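Local atomic coordinates of ZmpA Glycopeptidase (Clostridium perfringens, PDB entry 6XSX), a protein that is the catalytic module of an M60-family metalloprotease and probably cleaves the peptide backbone of glycosylated proteins. Residues 41-46 with 287-292. Numbering follows the deposited sequence.
Sequences KVWNFQ and FDTNNR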
ATOM      1  N   LYS A  41       6.394 -10.616   8.933  1.00 23.03           N
ATOM      2  CA  LYS A  41       5.141 -10.016   9.372  1.00 23.66           C
ATOM      3  C   LYS A  41       4.311  -9.503   8.197  1.00 23.14           C
ATOM      4  O   LYS A  41       3.509  -8.588   8.369  1.00 24.76           O
ATOM      5  CB  LYS A  41       5.355  -8.878  10.381  1.00 25.52           C
ATOM      6  CG  LYS A  41       6.335  -9.140  11.515  1.00 27.89           C
ATOM      7  CD  LYS A  41       5.932 -10.241  12.461  1.00 29.14           C
ATOM      8  CE  LYS A  41       6.775 -10.237  13.720  1.00 31.23           C
ATOM      9  NZ  LYS A  41       6.263 -11.224  14.695  1.00 32.56           N
ATOM     10  N   VAL A  42       4.459 -10.098   7.009  1.00 23.97           N
ATOM     11  CA  VAL A  42       3.509  -9.795   5.944  1.00 22.60           C
ATOM     12  C   VAL A  42       2.479 -10.922   5.849  1.00 22.42           C
ATOM     13  O   VAL A  42       2.650 -11.978   6.455  1.00 23.71           O
ATOM     14  CB  VAL A  42       4.179  -9.462   4.593  1.00 23.04           C
ATOM     15  CG1 VAL A  42       5.190  -8.334   4.743  1.00 22.64           C
ATOM     16  CG2 VAL A  42       4.828 -10.687   3.962  1.00 22.83           C
ATOM     17  N   TRP A  43       1.414 -10.680   5.078  1.00 21.91           N
ATOM     18  CA  TRP A  43       0.179 -11.435   5.187  1.00 22.59           C
ATOM     19  C   TRP A  43       0.162 -12.600   4.195  1.00 23.47           C
ATOM     20  O   TRP A  43      -0.507 -12.527   3.173  1.00 23.50           O
ATOM     21  CB  TRP A  43      -1.022 -10.498   5.000  1.00 21.79           C
ATOM     22  CG  TRP A  43      -2.325 -11.110   5.414  1.00 22.94           C
ATOM     23  CD1 TRP A  43      -2.560 -12.430   5.658  1.00 21.86           C
ATOM     24  CD2 TRP A  43      -3.582 -10.435   5.606  1.00 22.77           C
ATOM     25  NE1 TRP A  43      -3.866 -12.621   6.008  1.00 22.77           N
ATOM     26  CE2 TRP A  43      -4.521 -11.420   5.989  1.00 23.50           C
ATOM     27  CE3 TRP A  43      -4.006  -9.105   5.517  1.00 23.51           C
ATOM     28  CZ2 TRP A  43      -5.858 -11.117   6.262  1.00 23.19           C
ATOM     29  CZ3 TRP A  43      -5.327  -8.803   5.784  1.00 24.87           C
ATOM     30  CH2 TRP A  43      -6.240  -9.798   6.155  1.00 24.20           C
ATOM     31  N   ASN A  44       0.943 -13.647   4.497  1.00 24.20           N
ATOM     32  CA  ASN A  44       0.896 -14.962   3.862  1.00 23.83           C
ATOM     33  C   ASN A  44       0.853 -14.861   2.341  1.00 23.95           C
ATOM     34  O   ASN A  44      -0.113 -15.288   1.711  1.00 25.28           O
ATOM     35  CB  ASN A  44      -0.252 -15.811   4.411  1.00 23.96           C
ATOM     36  CG  ASN A  44      -0.216 -15.908   5.920  1.00 24.62           C
ATOM     37  OD1 ASN A  44       0.852 -15.839   6.524  1.00 23.58           O
ATOM     38  ND2 ASN A  44      -1.382 -16.018   6.534  1.00 25.98           N
ATOM     39  N   PHE A  45       1.922 -14.319   1.756  1.00 23.13           N
ATOM     40  CA  PHE A  45       1.978 -14.111   0.318  1.00 20.50           C
ATOM     41  C   PHE A  45       2.009 -15.471  -0.375  1.00 20.65           C
ATOM     42  O   PHE A  45       2.590 -16.414   0.159  1.00 19.40           O
ATOM     43  CB  PHE A  45       3.215 -13.293  -0.051  1.00 19.28           C
ATOM     44  CG  PHE A  45       3.161 -11.835   0.331  1.00 19.67           C
ATOM     45  CD1 PHE A  45       2.108 -11.324   1.079  1.00 19.04           C
ATOM     46  CD2 PHE A  45       4.195 -10.977  -0.018  1.00 19.22           C
ATOM     47  CE1 PHE A  45       2.075  -9.983   1.436  1.00 18.37           C
ATOM     48  CE2 PHE A  45       4.159  -9.634   0.334  1.00 19.13           C
ATOM     49  CZ  PHE A  45       3.094  -9.139   1.056  1.00 19.00           C
ATOM     50  N   GLN A  46       1.357 -15.549  -1.547  1.00 20.07           N
ATOM     51  CA  GLN A  46       1.399 -16.723  -2.409  1.00 19.11           C
ATOM     52  C   GLN A  46       2.657 -16.651  -3.276  1.00 18.90           C
ATOM     53  O   GLN A  46       3.397 -15.668  -3.238  1.00 18.56           O
ATOM     54  CB  GLN A  46       0.150 -16.798  -3.294  1.00 18.96           C
ATOM     55  CG  GLN A  46      -1.161 -16.539  -2.558  1.00 19.65           C
ATOM     56  CD  GLN A  46      -1.366 -17.478  -1.390  1.00 20.58           C
ATOM     57  OE1 GLN A  46      -1.535 -17.050  -0.243  1.00 22.92           O
ATOM     58  NE2 GLN A  46      -1.320 -18.769  -1.665  1.00 18.93           N
ATOM     59  N   PHE A 287       0.908  -5.792   3.700  1.00 22.51           N
ATOM     60  CA  PHE A 287       2.302  -5.679   4.111  1.00 23.96           C
ATOM     61  C   PHE A 287       2.522  -5.619   5.628  1.00 23.90           C
ATOM     62  O   PHE A 287       3.673  -5.526   6.047  1.00 23.85           O
ATOM     63  CB  PHE A 287       3.031  -4.562   3.354  1.00 23.04           C
ATOM     64  CG  PHE A 287       3.702  -5.041   2.093  1.00 22.52           C
ATOM     65  CD1 PHE A 287       5.013  -5.486   2.114  1.00 22.72           C
ATOM     66  CD2 PHE A 287       3.010  -5.085   0.892  1.00 21.67           C
ATOM     67  CE1 PHE A 287       5.626  -5.952   0.957  1.00 22.47           C
ATOM     68  CE2 PHE A 287       3.622  -5.548  -0.261  1.00 21.47           C
ATOM     69  CZ  PHE A 287       4.931  -5.970  -0.230  1.00 22.79           C
ATOM     70  N   ASP A 288       1.468  -5.682   6.462  1.00 25.04           N
ATOM     71  CA  ASP A 288       1.724  -5.745   7.901  1.00 26.65           C
ATOM     72  C   ASP A 288       0.612  -6.453   8.674  1.00 26.16           C
ATOM     73  O   ASP A 288      -0.541  -6.026   8.646  1.00 26.71           O
ATOM     74  CB  ASP A 288       2.047  -4.378   8.510  1.00 27.06           C
ATOM     75  CG  ASP A 288       2.735  -4.451   9.866  1.00 28.52           C
ATOM     76  OD1 ASP A 288       3.126  -5.562  10.294  1.00 28.18           O
ATOM     77  OD2 ASP A 288       2.892  -3.388  10.485  1.00 31.97           O
ATOM     78  N   THR A 289       1.000  -7.499   9.414  1.00 26.58           N
ATOM     79  CA  THR A 289       0.074  -8.269  10.229  1.00 28.68           C
ATOM     80  C   THR A 289       0.554  -8.319  11.676  1.00 29.34           C
ATOM     81  O   THR A 289       0.034  -9.100  12.471  1.00 29.05           O
ATOM     82  CB  THR A 289      -0.022  -9.730   9.765  1.00 28.63           C
ATOM     83  OG1 THR A 289       1.286 -10.310   9.793  1.00 29.91           O
ATOM     84  CG2 THR A 289      -0.660  -9.879   8.405  1.00 28.45           C
ATOM     85  N   ASN A 290       1.562  -7.503  12.003  1.00 29.38           N
ATOM     86  CA  ASN A 290       2.196  -7.560  13.312  1.00 29.95           C
ATOM     87  C   ASN A 290       1.181  -7.214  14.407  1.00 30.44           C
ATOM     88  O   ASN A 290       0.679  -6.090  14.463  1.00 28.17           O
ATOM     89  CB  ASN A 290       3.431  -6.657  13.355  1.00 29.54           C
ATOM     90  CG  ASN A 290       4.297  -6.847  14.584  1.00 30.86           C
ATOM     91  OD1 ASN A 290       3.969  -7.611  15.494  1.00 29.39           O
ATOM     92  ND2 ASN A 290       5.410  -6.133  14.624  1.00 32.90           N
ATOM     93  N   ASN A 291       0.897  -8.185  15.292  1.00 30.86           N
ATOM     94  CA  ASN A 291      -0.104  -7.982  16.334  1.00 34.32           C
ATOM     95  C   ASN A 291       0.457  -7.168  17.504  1.00 32.92           C
ATOM     96  O   ASN A 291      -0.282  -6.837  18.424  1.00 34.14           O
ATOM     97  CB  ASN A 291      -0.833  -9.271  16.743  1.00 36.01           C
ATOM     98  CG  ASN A 291       0.047 -10.310  17.410  1.00 38.29           C
ATOM     99  OD1 ASN A 291       1.152 -10.021  17.871  1.00 38.67           O
ATOM    100  ND2 ASN A 291      -0.441 -11.539  17.460  1.00 40.53           N
ATOM    101  N   ARG A 292       1.750  -6.823  17.453  1.00 33.61           N
ATOM    102  CA  ARG A 292       2.369  -5.955  18.446  1.00 33.85           C
ATOM    103  C   ARG A 292       2.024  -4.489  18.174  1.00 33.10           C
ATOM    104  O   ARG A 292       2.162  -3.653  19.062  1.00 34.23           O
ATOM    105  CB  ARG A 292       3.891  -6.104  18.432  1.00 35.57           C
ATOM    106  CG  ARG A 292       4.386  -7.520  18.679  1.00 37.76           C
ATOM    107  CD  ARG A 292       5.886  -7.580  18.465  1.00 41.62           C
ATOM    108  NE  ARG A 292       6.423  -8.802  19.041  1.00 46.90           N
ATOM    109  CZ  ARG A 292       6.569  -9.050  20.344  1.00 52.17           C
ATOM    110  NH1 ARG A 292       6.221  -8.148  21.249  1.00 50.73           N
ATOM    111  NH2 ARG A 292       7.068 -10.209  20.740  1.00 54.60           N
TER
HETATM  112  O   HOH W   1       2.701 -12.673   9.002  1.00 26.11           O
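Phe45 drives the edge of its ring into one face of Phe287, a T-shaped pair with centroids 5.1 Å apart and planes at 77°; Phe45 CZ sits over the centre of the Phe287 ring. Val42 serves both rings: its CG2 lies over the middle of one Phe45 face, while CG1, set beside its own backbone N, lies alongside Phe287, 3.9 Å from Phe287 CD1.

Next to this apolar cluster, the carbonyl of Lys41 is the direct polar link between the loops. Thr289 N donates to Lys41 O at 2.9 Å, tilted 26° from the carbonyl plane, and Asp288 CA adds a CA-H...O contact to the same oxygen. The hydroxyl of Thr289 takes the position between its backbone N and carbonyl carbon (chi1 57°), from where OG1 shares a water with Val42 O, a second, indirect link; the water donates to that carbonyl. The other branch, Thr289 CG2, lies 3.5 Å from Trp43 CB.

Turns hold both partners in shape. Lys41, with positive phi, is the C-prime residue of the Schellman motif ending helix 33-39, and Asp288 OD1 accepts from Asn290 N at 3.0 Å in an Asx turn. In a second Asx turn Asn290 OD1 accepts from Arg292 N, and Arg292 forms a salt bridge with Asp377.

Segment 287-292 leaves helix 277-286, whose His281, Glu282 and His285 match the HExxH pattern, probably part of the zinc site, though no metal is bound to them here; the Trp43 side chain touches residues of that pattern. Helix 206-224 packs on Phe287 through Thr220 and Met221, and segment 41-46 runs on toward strand 49-56 of the mixed sheet.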